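Local structure of cyclohexadienyl dehydratase (Synthetic construct, 5JOS) at residues K54-S59 and N225-Q230. The protein probably catalyses the dehydration of prephenate and L-arogenate in phenylalanine biosynthesis, as a reconstructed ancestral enzyme built on a periplasmic solute-binding protein fold. Residues are numbered along the deposited sequence; the frame is centred on the assembly and turned at random.
Sequences KSLAKS and NQWLDQ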
# COMPACT_ATOMS: atom_id res chain seq x y z
N LYS A 54 -7.68 10.04 -10.12
CA LYS A 54 -8.25 11.28 -10.55
C LYS A 54 -7.24 12.35 -10.57
O LYS A 54 -7.25 13.20 -11.40
CB LYS A 54 -9.36 11.72 -9.62
CG LYS A 54 -10.50 10.78 -9.81
CD LYS A 54 -11.61 11.07 -8.83
CE LYS A 54 -12.76 10.17 -9.23
NZ LYS A 54 -13.78 10.24 -8.16
N SER A 55 -6.37 12.33 -9.61
CA SER A 55 -5.34 13.35 -9.61
C SER A 55 -4.28 13.12 -10.75
O SER A 55 -3.82 14.06 -11.39
CB SER A 55 -4.82 13.36 -8.16
OG SER A 55 -3.63 14.05 -8.16
N LEU A 56 -3.98 11.87 -11.12
CA LEU A 56 -3.13 11.66 -12.28
C LEU A 56 -3.78 12.19 -13.57
O LEU A 56 -3.16 12.91 -14.32
CB LEU A 56 -2.77 10.20 -12.45
CG LEU A 56 -1.89 9.80 -13.64
CD1 LEU A 56 -0.61 10.62 -13.64
CD2 LEU A 56 -1.52 8.30 -13.56
N ALA A 57 -5.05 11.86 -13.80
CA ALA A 57 -5.77 12.37 -14.99
C ALA A 57 -5.73 13.88 -15.06
O ALA A 57 -5.50 14.45 -16.12
CB ALA A 57 -7.22 11.88 -15.03
N LYS A 58 -5.91 14.50 -13.92
CA LYS A 58 -5.98 15.93 -13.87
C LYS A 58 -4.59 16.47 -14.17
O LYS A 58 -4.43 17.42 -14.87
CB LYS A 58 -6.49 16.32 -12.49
CG LYS A 58 -6.56 17.81 -12.20
CD LYS A 58 -7.07 18.04 -10.76
CE LYS A 58 -7.61 19.47 -10.53
NZ LYS A 58 -6.58 20.43 -10.02
N SER A 59 -3.55 15.85 -13.64
CA SER A 59 -2.22 16.32 -13.97
C SER A 59 -1.98 16.29 -15.52
O SER A 59 -1.40 17.12 -16.07
CB SER A 59 -1.24 15.35 -13.36
OG SER A 59 0.07 15.74 -13.68
N ASN A 225 6.35 8.50 -12.62
CA ASN A 225 7.34 8.62 -11.57
C ASN A 225 7.64 10.04 -11.17
O ASN A 225 7.81 10.34 -9.97
CB ASN A 225 8.64 7.89 -11.97
CG ASN A 225 8.49 6.33 -11.83
OD1 ASN A 225 7.61 5.85 -11.16
ND2 ASN A 225 9.35 5.59 -12.48
N GLN A 226 7.82 10.93 -12.13
CA GLN A 226 7.92 12.35 -11.78
C GLN A 226 6.65 12.84 -11.09
O GLN A 226 6.67 13.60 -10.14
CB GLN A 226 8.05 13.15 -13.02
CG GLN A 226 9.40 12.97 -13.65
CD GLN A 226 9.33 13.24 -15.11
OE1 GLN A 226 8.27 13.49 -15.70
NE2 GLN A 226 10.47 13.22 -15.71
N TRP A 227 5.54 12.40 -11.54
CA TRP A 227 4.33 12.86 -10.87
C TRP A 227 4.16 12.33 -9.43
O TRP A 227 3.73 13.09 -8.51
CB TRP A 227 3.19 12.45 -11.65
CG TRP A 227 1.99 12.78 -11.04
CD1 TRP A 227 1.46 14.04 -10.91
CD2 TRP A 227 1.07 11.89 -10.42
NE1 TRP A 227 0.26 13.96 -10.26
CE2 TRP A 227 0.02 12.66 -9.93
CE3 TRP A 227 1.06 10.54 -10.21
CZ2 TRP A 227 -1.03 12.12 -9.34
CZ3 TRP A 227 -0.03 9.99 -9.55
CH2 TRP A 227 -1.02 10.76 -9.11
N LEU A 228 4.60 11.09 -9.20
CA LEU A 228 4.53 10.52 -7.83
C LEU A 228 5.40 11.23 -6.90
O LEU A 228 5.05 11.52 -5.79
CB LEU A 228 5.04 9.10 -7.80
CG LEU A 228 4.09 8.10 -8.23
CD1 LEU A 228 4.75 6.74 -8.12
CD2 LEU A 228 2.95 8.17 -7.23
N ASP A 229 6.59 11.54 -7.37
CA ASP A 229 7.49 12.25 -6.54
C ASP A 229 6.93 13.65 -6.24
O ASP A 229 7.11 14.17 -5.13
CB ASP A 229 8.85 12.32 -7.16
CG ASP A 229 9.73 13.31 -6.46
OD1 ASP A 229 9.75 14.47 -6.85
OD2 ASP A 229 10.35 12.99 -5.45
N GLN A 230 6.24 14.27 -7.19
CA GLN A 230 5.67 15.57 -6.91
C GLN A 230 4.58 15.48 -5.86
O GLN A 230 4.46 16.27 -4.96
CB GLN A 230 5.07 16.12 -8.19
CG GLN A 230 4.15 17.29 -8.02
CD GLN A 230 3.77 17.90 -9.36
OE1 GLN A 230 4.50 18.74 -9.92
NE2 GLN A 230 2.60 17.50 -9.86
O HOH W 1 1.10 17.74 -12.47
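S55 meets the indole of W227 at its rim, the hydroxyl OG lying near the ring plane 3.4 Å from W227 CZ2. No hydrogen bond links the two; the oxygen rests beside a carbon of the benzo ring. One residue on, L56 lies over a face of the same indole. Its CB packs 3.8 Å from W227 CH2. The methyl CD1 of L56 makes a CH-pi contact 4.0 Å from the centroid of the six-membered ring of W227, 19° off the ring normal. CD1 reaches this face because CG lies anti to the backbone N (chi1 180°), which sends the isobutyl group along the ring toward CE3 and CD2. L56 also touches M87 of a neighbouring loop. Across the contact W227 likewise has CG anti to its backbone N, extending the indole from helix 218-233 to helix 48-60. The axes of segments 54-59 and 225-230 come within 11.4 Å at closest approach, their directions 116° apart. A turn after S55, S59 approaches the pyrrole end obliquely, with OG 3.5 Å from W227 CD1 and CB close to NE1. The same hydroxyl hydrogen-bonds Y223 OH, one turn before W227 on helix 218-233, and lies 2.6 Å from a water that accepts a bond from Q230 NE2, giving a polar margin to an otherwise largely apolar contact. Replacing W227 by alanine is likely to leave the L56 methyl without its aromatic face and open a gap between the helices, since this one side chain supplies nearly all the direct contact. This is helix-to-helix packing bridged by a single tryptophan, joining an early helix to one near the C-terminus within one lobe of the bilobal periplasmic binding protein fold.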